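PDB 6DG0: Mec-8 protein, which probably binds RNA as a splicing factor, this piece being its C-terminal RNA recognition motif in complex with a short single strand of DNA. Local coordinates for residues A[4-9]-A[52-57]; A[22-27]-A[44-49]; A[18-23]-A[31-36]. The protein carries 2 engineered substitutions. All coordinates share one frame; numbering follows the deposited sequence.

Contact 1 (A[4-9]-A[52-57]); sequences STLFVA and QKATQA. With nucleotides of chain D.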
loop_
_atom_site.group_PDB
_atom_site.type_symbol
_atom_site.label_atom_id
_atom_site.label_comp_id
_atom_site.label_asym_id
_atom_site.label_seq_id
_atom_site.Cartn_x
_atom_site.Cartn_y
_atom_site.Cartn_z
ATOM N N SER A 4 6.942 -8.178 5.262
ATOM C CA SER A 4 5.552 -8.471 4.927
ATOM C C SER A 4 4.959 -7.423 3.990
ATOM O O SER A 4 5.046 -6.222 4.249
ATOM C CB SER A 4 4.709 -8.575 6.199
ATOM O OG SER A 4 3.366 -8.907 5.894
ATOM N N THR A 5 4.351 -7.891 2.905
ATOM C CA THR A 5 3.813 -7.009 1.875
ATOM C C THR A 5 2.298 -6.831 1.993
ATOM O O THR A 5 1.570 -7.791 2.244
ATOM C CB THR A 5 4.143 -7.553 0.467
ATOM O OG1 THR A 5 5.564 -7.651 0.308
ATOM C CG2 THR A 5 3.583 -6.643 -0.617
ATOM N N LEU A 6 1.832 -5.601 1.799
ATOM C CA LEU A 6 0.403 -5.301 1.800
ATOM C C LEU A 6 -0.114 -5.049 0.385
ATOM O O LEU A 6 0.635 -4.614 -0.489
ATOM C CB LEU A 6 0.105 -4.086 2.683
ATOM C CG LEU A 6 0.412 -4.192 4.178
ATOM C CD1 LEU A 6 0.177 -2.854 4.866
ATOM C CD2 LEU A 6 -0.431 -5.284 4.820
ATOM N N PHE A 7 -1.394 -5.338 0.165
ATOM C CA PHE A 7 -2.058 -5.022 -1.098
ATOM C C PHE A 7 -3.007 -3.837 -0.923
ATOM O O PHE A 7 -3.843 -3.836 -0.022
ATOM C CB PHE A 7 -2.815 -6.244 -1.630
ATOM C CG PHE A 7 -3.756 -5.933 -2.762
ATOM C CD1 PHE A 7 -3.280 -5.789 -4.056
ATOM C CD2 PHE A 7 -5.117 -5.801 -2.537
ATOM C CE1 PHE A 7 -4.142 -5.500 -5.101
ATOM C CE2 PHE A 7 -5.982 -5.517 -3.577
ATOM C CZ PHE A 7 -5.493 -5.367 -4.860
ATOM N N VAL A 8 -2.886 -2.837 -1.791
ATOM C CA VAL A 8 -3.714 -1.635 -1.695
ATOM C C VAL A 8 -4.547 -1.391 -2.954
ATOM O O VAL A 8 -4.014 -1.288 -4.055
ATOM C CB VAL A 8 -2.851 -0.387 -1.419
ATOM C CG1 VAL A 8 -3.732 0.841 -1.240
ATOM C CG2 VAL A 8 -1.980 -0.607 -0.189
ATOM N N ALA A 9 -5.859 -1.290 -2.767
ATOM C CA ALA A 9 -6.810 -1.057 -3.853
ATOM C C ALA A 9 -7.516 0.283 -3.662
ATOM O O ALA A 9 -7.216 1.009 -2.714
ATOM C CB ALA A 9 -7.823 -2.190 -3.929
ATOM N N GLN A 52 4.267 -7.469 12.003
ATOM C CA GLN A 52 3.634 -6.633 13.022
ATOM C C GLN A 52 3.522 -5.171 12.593
ATOM O O GLN A 52 2.552 -4.492 12.925
ATOM C CB GLN A 52 4.395 -6.718 14.352
ATOM C CG GLN A 52 4.403 -8.090 15.025
ATOM C CD GLN A 52 5.186 -9.136 14.255
ATOM O OE1 GLN A 52 6.114 -8.814 13.512
ATOM N NE2 GLN A 52 4.814 -10.397 14.430
ATOM N N LYS A 53 4.512 -4.693 11.849
ATOM C CA LYS A 53 4.497 -3.314 11.382
ATOM C C LYS A 53 3.564 -3.168 10.186
ATOM O O LYS A 53 2.956 -2.117 9.991
ATOM C CB LYS A 53 5.908 -2.856 11.011
ATOM C CG LYS A 53 6.910 -2.891 12.159
ATOM C CD LYS A 53 6.548 -1.895 13.249
ATOM C CE LYS A 53 7.581 -1.911 14.364
ATOM N NZ LYS A 53 8.936 -1.545 13.865
ATOM N N ALA A 54 3.457 -4.228 9.390
ATOM C CA ALA A 54 2.539 -4.249 8.256
ATOM C C ALA A 54 1.089 -4.254 8.729
ATOM O O ALA A 54 0.253 -3.517 8.206
ATOM C CB ALA A 54 2.814 -5.457 7.373
ATOM N N THR A 55 0.801 -5.096 9.716
ATOM C CA THR A 55 -0.529 -5.177 10.308
ATOM C C THR A 55 -0.907 -3.841 10.935
ATOM O O THR A 55 -2.016 -3.343 10.750
ATOM C CB THR A 55 -0.605 -6.285 11.375
ATOM O OG1 THR A 55 -0.313 -7.551 10.771
ATOM C CG2 THR A 55 -1.995 -6.345 11.988
ATOM N N GLN A 56 0.042 -3.267 11.668
ATOM C CA GLN A 56 -0.147 -1.992 12.352
ATOM C C GLN A 56 -0.507 -0.884 11.368
ATOM O O GLN A 56 -1.394 -0.071 11.626
ATOM C CB GLN A 56 1.124 -1.630 13.121
ATOM C CG GLN A 56 1.121 -0.282 13.811
ATOM C CD GLN A 56 2.435 -0.017 14.519
ATOM O OE1 GLN A 56 3.047 -0.933 15.068
ATOM N NE2 GLN A 56 2.874 1.237 14.514
ATOM N N ALA A 57 0.189 -0.866 10.235
ATOM C CA ALA A 57 -0.054 0.119 9.189
ATOM C C ALA A 57 -1.350 -0.137 8.419
ATOM O O ALA A 57 -2.039 0.807 8.035
ATOM C CB ALA A 57 1.124 0.158 8.225
ATOM P P DC D 3 -6.747 -9.809 -8.620
ATOM O OP1 DC D 3 -6.074 -10.361 -9.815
ATOM O OP2 DC D 3 -7.310 -10.725 -7.603
ATOM O "O5'" DC D 3 -5.743 -8.813 -7.871
ATOM C "C5'" DC D 3 -4.976 -7.870 -8.620
ATOM C "C4'" DC D 3 -3.485 -8.045 -8.364
ATOM O "O4'" DC D 3 -3.211 -7.833 -6.954
ATOM C "C3'" DC D 3 -2.916 -9.421 -8.692
ATOM O "O3'" DC D 3 -1.571 -9.290 -9.133
ATOM C "C2'" DC D 3 -2.992 -10.143 -7.352
ATOM C "C1'" DC D 3 -2.686 -9.013 -6.378
ATOM N N1 DC D 3 -3.313 -9.200 -5.042
ATOM C C2 DC D 3 -2.545 -9.690 -3.982
ATOM O O2 DC D 3 -1.353 -9.959 -4.176
ATOM N N3 DC D 3 -3.129 -9.856 -2.770
ATOM C C4 DC D 3 -4.418 -9.555 -2.603
ATOM N N4 DC D 3 -4.949 -9.736 -1.389
ATOM C C5 DC D 3 -5.219 -9.058 -3.672
ATOM C C6 DC D 3 -4.632 -8.898 -4.864
ATOM P P DG D 2 -11.626 -10.932 -6.213
ATOM O OP1 DG D 2 -11.862 -11.980 -7.230
ATOM O OP2 DG D 2 -11.018 -11.287 -4.911
ATOM O "O5'" DG D 2 -10.745 -9.799 -6.911
ATOM C "C5'" DG D 2 -10.997 -9.458 -8.269
ATOM C "C4'" DG D 2 -10.220 -8.222 -8.661
ATOM O "O4'" DG D 2 -10.823 -7.079 -8.044
ATOM C "C3'" DG D 2 -8.783 -8.199 -8.179
ATOM O "O3'" DG D 2 -7.941 -8.858 -9.126
ATOM C "C2'" DG D 2 -8.475 -6.697 -8.089
ATOM C "C1'" DG D 2 -9.865 -6.052 -7.943
ATOM N N9 DG D 2 -10.078 -5.352 -6.676
ATOM C C8 DG D 2 -10.546 -4.071 -6.514
ATOM N N7 DG D 2 -10.650 -3.707 -5.266
ATOM C C5 DG D 2 -10.232 -4.819 -4.550
ATOM C C6 DG D 2 -10.129 -5.015 -3.152
ATOM O O6 DG D 2 -10.398 -4.217 -2.243
ATOM N N1 DG D 2 -9.661 -6.289 -2.843
ATOM C C2 DG D 2 -9.332 -7.252 -3.768
ATOM N N2 DG D 2 -8.896 -8.422 -3.279
ATOM N N3 DG D 2 -9.424 -7.082 -5.081
ATOM C C4 DG D 2 -9.878 -5.845 -5.400
#

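Contact 2 (A[22-27]-A[44-49]); sequences GVFKAF and AFVEYS. With nucleotides of chain D.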
loop_
_atom_site.group_PDB
_atom_site.type_symbol
_atom_site.label_atom_id
_atom_site.label_comp_id
_atom_site.label_asym_id
_atom_site.label_seq_id
_atom_site.Cartn_x
_atom_site.Cartn_y
_atom_site.Cartn_z
ATOM N N GLY A 22 4.555 9.010 0.811
ATOM C CA GLY A 22 4.310 9.886 1.944
ATOM C C GLY A 22 3.255 9.355 2.899
ATOM O O GLY A 22 3.318 9.597 4.104
ATOM N N VAL A 23 2.276 8.633 2.361
ATOM C CA VAL A 23 1.223 8.038 3.179
ATOM C C VAL A 23 1.727 6.894 4.056
ATOM O O VAL A 23 1.477 6.863 5.261
ATOM C CB VAL A 23 0.074 7.498 2.296
ATOM C CG1 VAL A 23 -0.941 6.732 3.135
ATOM C CG2 VAL A 23 -0.596 8.628 1.536
ATOM N N PHE A 24 2.437 5.955 3.438
ATOM C CA PHE A 24 2.889 4.741 4.115
ATOM C C PHE A 24 4.229 4.874 4.845
ATOM O O PHE A 24 4.486 4.144 5.805
ATOM C CB PHE A 24 2.945 3.591 3.106
ATOM C CG PHE A 24 1.590 3.178 2.594
ATOM C CD1 PHE A 24 1.003 3.847 1.534
ATOM C CD2 PHE A 24 0.902 2.127 3.179
ATOM C CE1 PHE A 24 -0.246 3.479 1.068
ATOM C CE2 PHE A 24 -0.346 1.753 2.715
ATOM C CZ PHE A 24 -0.920 2.429 1.657
ATOM N N LYS A 25 5.080 5.795 4.398
ATOM C CA LYS A 25 6.377 6.013 5.043
ATOM C C LYS A 25 6.215 6.610 6.440
ATOM O O LYS A 25 7.132 6.558 7.257
ATOM C CB LYS A 25 7.253 6.931 4.185
ATOM C CG LYS A 25 8.738 6.882 4.487
ATOM C CD LYS A 25 9.488 7.822 3.555
ATOM C CE LYS A 25 10.991 7.760 3.775
ATOM N NZ LYS A 25 11.533 6.399 3.519
ATOM N N ALA A 26 5.038 7.165 6.713
ATOM C CA ALA A 26 4.751 7.765 8.011
ATOM C C ALA A 26 4.636 6.720 9.116
ATOM O O ALA A 26 4.598 7.060 10.298
ATOM C CB ALA A 26 3.472 8.589 7.936
ATOM N N PHE A 27 4.571 5.450 8.728
ATOM C CA PHE A 27 4.448 4.363 9.691
ATOM C C PHE A 27 5.727 3.543 9.806
ATOM O O PHE A 27 6.433 3.323 8.821
ATOM C CB PHE A 27 3.266 3.469 9.319
ATOM C CG PHE A 27 1.942 4.150 9.466
ATOM C CD1 PHE A 27 1.439 4.937 8.445
ATOM C CD2 PHE A 27 1.212 4.029 10.634
ATOM C CE1 PHE A 27 0.229 5.582 8.583
ATOM C CE2 PHE A 27 0.000 4.673 10.778
ATOM C CZ PHE A 27 -0.495 5.447 9.749
ATOM N N ALA A 44 -1.438 -0.968 -5.509
ATOM C CA ALA A 44 -0.086 -0.805 -4.976
ATOM C C ALA A 44 0.318 -1.934 -4.038
ATOM O O ALA A 44 -0.516 -2.491 -3.327
ATOM C CB ALA A 44 0.032 0.527 -4.263
ATOM N N PHE A 45 1.605 -2.262 -4.043
ATOM C CA PHE A 45 2.160 -3.210 -3.087
ATOM C C PHE A 45 3.169 -2.511 -2.180
ATOM O O PHE A 45 4.174 -1.974 -2.649
ATOM C CB PHE A 45 2.802 -4.390 -3.821
ATOM C CG PHE A 45 1.839 -5.161 -4.679
ATOM C CD1 PHE A 45 1.037 -6.148 -4.132
ATOM C CD2 PHE A 45 1.724 -4.886 -6.030
ATOM C CE1 PHE A 45 0.149 -6.854 -4.920
ATOM C CE2 PHE A 45 0.837 -5.588 -6.824
ATOM C CZ PHE A 45 0.048 -6.573 -6.269
ATOM N N VAL A 46 2.893 -2.518 -0.879
ATOM C CA VAL A 46 3.731 -1.813 0.087
ATOM C C VAL A 46 4.359 -2.777 1.087
ATOM O O VAL A 46 3.657 -3.519 1.774
ATOM C CB VAL A 46 2.928 -0.745 0.852
ATOM C CG1 VAL A 46 3.859 0.114 1.691
ATOM C CG2 VAL A 46 2.143 0.115 -0.120
ATOM N N GLU A 47 5.686 -2.756 1.168
ATOM C CA GLU A 47 6.415 -3.683 2.026
ATOM C C GLU A 47 6.858 -3.059 3.349
ATOM O O GLU A 47 7.329 -1.923 3.385
ATOM C CB GLU A 47 7.637 -4.228 1.290
ATOM C CG GLU A 47 8.331 -5.352 2.029
ATOM C CD GLU A 47 9.597 -5.808 1.337
ATOM O OE1 GLU A 47 10.506 -4.973 1.154
ATOM O OE2 GLU A 47 9.682 -7.001 0.976
ATOM N N TYR A 48 6.699 -3.813 4.432
ATOM C CA TYR A 48 7.204 -3.405 5.741
ATOM C C TYR A 48 8.223 -4.407 6.291
ATOM O O TYR A 48 8.279 -5.552 5.844
ATOM C CB TYR A 48 6.046 -3.217 6.718
ATOM C CG TYR A 48 5.291 -1.926 6.491
ATOM C CD1 TYR A 48 4.252 -1.856 5.569
ATOM C CD2 TYR A 48 5.621 -0.776 7.196
ATOM C CE1 TYR A 48 3.566 -0.671 5.357
ATOM C CE2 TYR A 48 4.943 0.409 6.994
ATOM C CZ TYR A 48 3.916 0.456 6.074
ATOM O OH TYR A 48 3.239 1.636 5.872
ATOM N N SER A 49 9.017 -3.974 7.268
ATOM C CA SER A 49 10.149 -4.764 7.755
ATOM C C SER A 49 9.738 -6.094 8.387
ATOM O O SER A 49 10.491 -7.067 8.337
ATOM C CB SER A 49 10.962 -3.947 8.763
ATOM O OG SER A 49 10.182 -3.600 9.893
ATOM P P DA D 4 -1.072 -10.053 -10.455
ATOM O OP1 DA D 4 -2.158 -9.996 -11.459
ATOM O OP2 DA D 4 -0.537 -11.364 -10.022
ATOM O "O5'" DA D 4 0.166 -9.178 -10.965
ATOM C "C5'" DA D 4 -0.004 -7.799 -11.281
ATOM C "C4'" DA D 4 1.331 -7.071 -11.236
ATOM O "O4'" DA D 4 1.691 -6.812 -9.854
ATOM C "C3'" DA D 4 2.502 -7.842 -11.845
ATOM O "O3'" DA D 4 3.363 -6.965 -12.562
ATOM C "C2'" DA D 4 3.198 -8.444 -10.626
ATOM C "C1'" DA D 4 2.946 -7.388 -9.558
ATOM N N9 DA D 4 2.881 -7.944 -8.210
ATOM C C8 DA D 4 2.079 -8.967 -7.784
ATOM N N7 DA D 4 2.231 -9.268 -6.517
ATOM C C5 DA D 4 3.202 -8.382 -6.078
ATOM C C6 DA D 4 3.811 -8.187 -4.822
ATOM N N6 DA D 4 3.508 -8.909 -3.737
ATOM N N1 DA D 4 4.744 -7.218 -4.723
ATOM C C2 DA D 4 5.043 -6.497 -5.811
ATOM N N3 DA D 4 4.541 -6.587 -7.041
ATOM C C4 DA D 4 3.616 -7.559 -7.109
ATOM P P DC D 3 -6.747 -9.809 -8.620
ATOM O OP1 DC D 3 -6.074 -10.361 -9.815
ATOM O OP2 DC D 3 -7.310 -10.725 -7.603
ATOM O "O5'" DC D 3 -5.743 -8.813 -7.871
ATOM C "C5'" DC D 3 -4.976 -7.870 -8.620
ATOM C "C4'" DC D 3 -3.485 -8.045 -8.364
ATOM O "O4'" DC D 3 -3.211 -7.833 -6.954
ATOM C "C3'" DC D 3 -2.916 -9.421 -8.692
ATOM O "O3'" DC D 3 -1.571 -9.290 -9.133
ATOM C "C2'" DC D 3 -2.992 -10.143 -7.352
ATOM C "C1'" DC D 3 -2.686 -9.013 -6.378
ATOM N N1 DC D 3 -3.313 -9.200 -5.042
ATOM C C2 DC D 3 -2.545 -9.690 -3.982
ATOM O O2 DC D 3 -1.353 -9.959 -4.176
ATOM N N3 DC D 3 -3.129 -9.856 -2.770
ATOM C C4 DC D 3 -4.418 -9.555 -2.603
ATOM N N4 DC D 3 -4.949 -9.736 -1.389
ATOM C C5 DC D 3 -5.219 -9.058 -3.672
ATOM C C6 DC D 3 -4.632 -8.898 -4.864
#

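Contact 3 (A[18-23]-A[31-36]); sequences DTLRGV and TRLRLH. With nucleotides of chain D.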
loop_
_atom_site.group_PDB
_atom_site.type_symbol
_atom_site.label_atom_id
_atom_site.label_comp_id
_atom_site.label_asym_id
_atom_site.label_seq_id
_atom_site.Cartn_x
_atom_site.Cartn_y
_atom_site.Cartn_z
ATOM N N ASP A 18 5.495 9.184 -5.140
ATOM C CA ASP A 18 5.959 9.978 -4.006
ATOM C C ASP A 18 4.824 10.308 -3.044
ATOM O O ASP A 18 5.004 10.271 -1.827
ATOM C CB ASP A 18 6.614 11.275 -4.484
ATOM C CG ASP A 18 8.036 11.071 -4.965
ATOM O OD1 ASP A 18 8.673 10.079 -4.550
ATOM O OD2 ASP A 18 8.519 11.908 -5.756
ATOM N N THR A 19 3.659 10.629 -3.599
ATOM C CA THR A 19 2.480 10.926 -2.792
ATOM C C THR A 19 2.096 9.728 -1.942
ATOM O O THR A 19 1.857 9.853 -0.741
ATOM C CB THR A 19 1.275 11.314 -3.670
ATOM O OG1 THR A 19 1.601 12.466 -4.455
ATOM C CG2 THR A 19 0.053 11.607 -2.812
ATOM N N LEU A 20 2.045 8.566 -2.581
ATOM C CA LEU A 20 1.663 7.335 -1.911
ATOM C C LEU A 20 2.710 6.932 -0.878
ATOM O O LEU A 20 2.378 6.405 0.183
ATOM C CB LEU A 20 1.466 6.214 -2.928
ATOM C CG LEU A 20 0.690 5.006 -2.412
ATOM C CD1 LEU A 20 -0.675 5.436 -1.900
ATOM C CD2 LEU A 20 0.554 3.975 -3.512
ATOM N N ARG A 21 3.975 7.169 -1.212
ATOM C CA ARG A 21 5.075 6.909 -0.294
ATOM C C ARG A 21 4.927 7.745 0.973
ATOM O O ARG A 21 5.134 7.246 2.074
ATOM C CB ARG A 21 6.420 7.183 -0.971
ATOM C CG ARG A 21 7.632 6.910 -0.094
ATOM C CD ARG A 21 8.930 7.059 -0.874
ATOM N NE ARG A 21 8.988 6.131 -2.001
ATOM C CZ ARG A 21 8.823 6.474 -3.275
ATOM N NH1 ARG A 21 8.588 7.736 -3.605
ATOM N NH2 ARG A 21 8.893 5.546 -4.221
ATOM N N GLY A 22 4.555 9.010 0.811
ATOM C CA GLY A 22 4.310 9.886 1.944
ATOM C C GLY A 22 3.255 9.355 2.899
ATOM O O GLY A 22 3.318 9.597 4.104
ATOM N N VAL A 23 2.276 8.633 2.361
ATOM C CA VAL A 23 1.223 8.038 3.179
ATOM C C VAL A 23 1.727 6.894 4.056
ATOM O O VAL A 23 1.477 6.863 5.261
ATOM C CB VAL A 23 0.074 7.498 2.296
ATOM C CG1 VAL A 23 -0.941 6.732 3.135
ATOM C CG2 VAL A 23 -0.596 8.628 1.536
ATOM N N THR A 31 9.611 -0.259 4.165
ATOM C CA THR A 31 10.794 -0.556 3.367
ATOM C C THR A 31 10.701 -0.038 1.934
ATOM O O THR A 31 11.545 0.745 1.501
ATOM C CB THR A 31 11.063 -2.071 3.323
ATOM O OG1 THR A 31 11.007 -2.609 4.651
ATOM C CG2 THR A 31 12.430 -2.349 2.720
ATOM N N ARG A 32 9.671 -0.460 1.207
ATOM C CA ARG A 32 9.553 -0.114 -0.209
ATOM C C ARG A 32 8.131 -0.251 -0.753
ATOM O O ARG A 32 7.310 -0.995 -0.215
ATOM C CB ARG A 32 10.513 -0.961 -1.046
ATOM C CG ARG A 32 10.417 -2.446 -0.798
ATOM C CD ARG A 32 11.727 -3.124 -1.151
ATOM N NE ARG A 32 11.694 -4.561 -0.907
ATOM C CZ ARG A 32 11.617 -5.476 -1.867
ATOM N NH1 ARG A 32 11.592 -6.765 -1.555
ATOM N NH2 ARG A 32 11.567 -5.101 -3.138
ATOM N N LEU A 33 7.857 0.478 -1.831
ATOM C CA LEU A 33 6.537 0.516 -2.453
ATOM C C LEU A 33 6.614 0.316 -3.970
ATOM O O LEU A 33 7.549 0.783 -4.617
ATOM C CB LEU A 33 5.849 1.849 -2.118
ATOM C CG LEU A 33 4.552 2.272 -2.810
ATOM C CD1 LEU A 33 3.723 3.102 -1.849
ATOM C CD2 LEU A 33 4.820 3.064 -4.084
ATOM N N ARG A 34 5.630 -0.383 -4.529
ATOM C CA ARG A 34 5.513 -0.510 -5.979
ATOM C C ARG A 34 4.110 -0.175 -6.457
ATOM O O ARG A 34 3.121 -0.713 -5.949
ATOM C CB ARG A 34 5.897 -1.915 -6.457
ATOM C CG ARG A 34 7.393 -2.173 -6.452
ATOM C CD ARG A 34 7.755 -3.582 -6.016
ATOM N NE ARG A 34 8.134 -4.418 -7.156
ATOM C CZ ARG A 34 9.385 -4.567 -7.588
ATOM N NH1 ARG A 34 10.375 -3.923 -6.984
ATOM N NH2 ARG A 34 9.648 -5.346 -8.632
ATOM N N LEU A 35 4.047 0.711 -7.446
ATOM C CA LEU A 35 2.790 1.217 -7.973
ATOM C C LEU A 35 2.561 0.653 -9.374
ATOM O O LEU A 35 3.343 0.897 -10.299
ATOM C CB LEU A 35 2.791 2.745 -8.001
ATOM C CG LEU A 35 1.516 3.452 -8.464
ATOM C CD1 LEU A 35 0.335 3.036 -7.612
ATOM C CD2 LEU A 35 1.708 4.958 -8.429
ATOM N N HIS A 36 1.479 -0.097 -9.529
ATOM C CA HIS A 36 1.221 -0.825 -10.759
ATOM C C HIS A 36 -0.113 -0.447 -11.367
ATOM O O HIS A 36 -1.121 -0.318 -10.667
ATOM C CB HIS A 36 1.257 -2.327 -10.505
ATOM C CG HIS A 36 0.643 -3.137 -11.604
ATOM N ND1 HIS A 36 -0.624 -3.680 -11.503
ATOM C CD2 HIS A 36 1.104 -3.486 -12.824
ATOM C CE1 HIS A 36 -0.904 -4.340 -12.614
ATOM N NE2 HIS A 36 0.127 -4.236 -13.434
ATOM P P DC D 5 4.394 -7.561 -13.644
ATOM O OP1 DC D 5 4.492 -6.610 -14.774
ATOM O OP2 DC D 5 4.002 -8.965 -13.899
ATOM O "O5'" DC D 5 5.790 -7.580 -12.862
ATOM C "C5'" DC D 5 6.380 -6.356 -12.450
ATOM C "C4'" DC D 5 7.443 -6.589 -11.388
ATOM O "O4'" DC D 5 6.823 -7.083 -10.182
ATOM C "C3'" DC D 5 8.534 -7.609 -11.743
ATOM O "O3'" DC D 5 9.784 -6.937 -11.879
ATOM C "C2'" DC D 5 8.546 -8.599 -10.565
ATOM C "C1'" DC D 5 7.766 -7.854 -9.493
ATOM N N1 DC D 5 7.058 -8.744 -8.530
ATOM C C2 DC D 5 7.312 -8.606 -7.163
ATOM O O2 DC D 5 8.110 -7.741 -6.786
ATOM N N3 DC D 5 6.669 -9.418 -6.288
ATOM C C4 DC D 5 5.816 -10.337 -6.738
ATOM N N4 DC D 5 5.207 -11.116 -5.837
ATOM C C5 DC D 5 5.547 -10.499 -8.130
ATOM C C6 DC D 5 6.186 -9.690 -8.983
ATOM P P DA D 4 -1.072 -10.053 -10.455
ATOM O OP1 DA D 4 -2.158 -9.996 -11.459
ATOM O OP2 DA D 4 -0.537 -11.364 -10.022
ATOM O "O5'" DA D 4 0.166 -9.178 -10.965
ATOM C "C5'" DA D 4 -0.004 -7.799 -11.281
ATOM C "C4'" DA D 4 1.331 -7.071 -11.236
ATOM O "O4'" DA D 4 1.691 -6.812 -9.854
ATOM C "C3'" DA D 4 2.502 -7.842 -11.845
ATOM O "O3'" DA D 4 3.363 -6.965 -12.562
ATOM C "C2'" DA D 4 3.198 -8.444 -10.626
ATOM C "C1'" DA D 4 2.946 -7.388 -9.558
ATOM N N9 DA D 4 2.881 -7.944 -8.210
ATOM C C8 DA D 4 2.079 -8.967 -7.784
ATOM N N7 DA D 4 2.231 -9.268 -6.517
ATOM C C5 DA D 4 3.202 -8.382 -6.078
ATOM C C6 DA D 4 3.811 -8.187 -4.822
ATOM N N6 DA D 4 3.508 -8.909 -3.737
ATOM N N1 DA D 4 4.744 -7.218 -4.723
ATOM C C2 DA D 4 5.043 -6.497 -5.811
ATOM N N3 DA D 4 4.541 -6.587 -7.041
ATOM C C4 DA D 4 3.616 -7.559 -7.109
#

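Contact 1 (A[4-9]-A[52-57])
Leu6 of strand 4-11 lays its forked end against Ala54 of helix 51-61, one methyl on the backbone and the other near the side chain. CD1 reaches the carbonyl, 3.4 Å from Ala54 O, while CD2 stands 4.1 Å from Ala54 CB. With CG anti to the carbonyl carbon (chi1 -63°), the fork rises from the strand to meet the helix where its backbone comes close. Ser4, two residues earlier and on the same face of the strand, borders the Ala54 methyl from another direction, with Ser4 OG 3.8 Å from Ala54 CB. That hydroxyl touches the methyl only by packing, and the contact as a whole is small and largely apolar; the small side chain of Ala54 is consistent with the close approach of Leu6 CD1 to the helix backbone.

The strand carries the RNP2 motif of an RNA recognition motif: Leu6 faces the core and Phe7 is the base-stacking aromatic. The Phe7 ring lies nearly parallel to the cytosine of DC3 of chain D, whose C6 lies over the ring centre, 3.3 Å above its plane. Ala9 adds its methyl, with CB 3.5 Å from N7 of DG2 of chain D.

Strand 4-11 is one of the two inner strands of the sheet, its backbone hydrogen-bonded to strand 42-48 through pairs such as Leu6 with Val46. Leu6 also touches Ile76 and Tyr78 of strand 75-78 and Met58 farther along the helix, so this contact is one part of the apolar layer between helix 51-61 and the sheet.

Contact 2 (A[22-27]-A[44-49])
Phe24 meets two side chains of strand 42-48 in two different ways: Val46 covers a face of its ring, and Tyr48 points its hydroxyl at the edge. Val46 CG2 stands 3.9 Å from the ring centroid and only 5° off the normal, a CH-pi contact directly over the middle. The other methyl, CG1, packs 3.9 Å from Phe24 CB, so both branches of the valine are used: CG1 anti to the backbone N (chi1 -171°) comes to Phe24 CB and leaves CG2 over the ring. Tyr48 comes in at about a right angle to Phe24, its OH near the phenylalanine ring plane and 3.4 Å from Phe24 CB.

The same hydroxyl donates to the backbone, Tyr48 OH to Phe24 O at 2.8 Å. It approaches well to the side of the carbonyl, at a C=O...O angle of 117° and tilted out of the carbonyl plane. Phe27 N takes the opposite face of that plane at 3.2 Å, closing the type I turn from Phe24 to Phe27. Phe24 O thus holds two donors, and the tyrosine ties this turn to the strand. Phe27 itself borders the tyrosine ring: its carbonyl O lies in the ring plane, 3.7 Å from Tyr48 CE2, and its CB packs against Tyr48 CE2 and OH. Leu61 of helix 51-61 touches both phenylalanines, and Ala57 touches Tyr48.

Phe45, between Ala44 and Val46, points to the other side of the sheet, where C5 of DA4 of chain D lies over its ring centre, 3.4 Å above its plane. This division is characteristic of the RNP1 strand of an RNA recognition motif, where an aromatic such as Phe45 stacks on a base while residues of the opposite face, here Val46 and Tyr48, pack under the helices.

Contact 3 (A[18-23]-A[31-36])
Leu20 and Leu33 join helix 17-24 to the edge strand 30-37 in the helix-on-sheet packing of the RNA recognition motif fold. The axes of 18-23 and 31-36 approach to 9.4 Å and run at 138° to each other. The two leucine side chains cross at about a right angle, and a single methyl does most of the touching: Leu33 CD1 sits 3.6 Å from Leu20 CG and also lies close to Leu20 CD2. Carrying CG anti to the backbone N (chi1 170°), Leu33 extends this methyl as far as the helix backbone, 4.1 Å from Arg21 N. Leu35, on the same side of the strand, adds a looser touch, its CD1 4.2 Å from Leu20 CD2. The Arg21 guanidinium turns edge-on to Asp18 in a salt bridge within the helix.

On the reverse of the strand the chemistry changes. Arg34, its chain bent at chi2 and chi3, brings its guanidinium against the base O2 and sugar of DC5 of chain D: O2 lies over one face, 3.3 Å from Arg34 NE, and the sugar O4' is near its plane. His36 spreads its imidazole against the sugar of DA4 of chain D, whose C4' lies over the ring centre, 3.7 Å above its plane. With a glycine in place of His36, that deoxyribose would probably lose its flat cover and be freer to shift at the sheet edge. Arg32 pairs instead with Glu47 of the adjoining strand. An apolar inner side and a polar outer side carrying Arg34 and His36 imply that leucines seat the helix, while Arg34 brings a positive charge near DC5 that would probably suit a polyanionic strand.

All three contacts lie on one four-stranded antiparallel sheet and pin its two helices to the same face. Contact 1 brings helix 51-61 to the inner strand 4-11; contacts 2 and 3 share helix 17-24, set against the neighbouring strand 42-48 and the edge strand 30-37. Along the chain, contacts 3 and 2 overlap at Gly22 and Val23, and both fall within the stretch of chain between the segments of contact 1. Centres of contacts 2 and 3 are about 6 Å apart, of 1 and 2 about 8 Å, of 1 and 3 about 12 Å. Together they seat both helices behind the strands, whose opposite face presents Phe7, Phe45, Arg34 and His36 to the nucleotides.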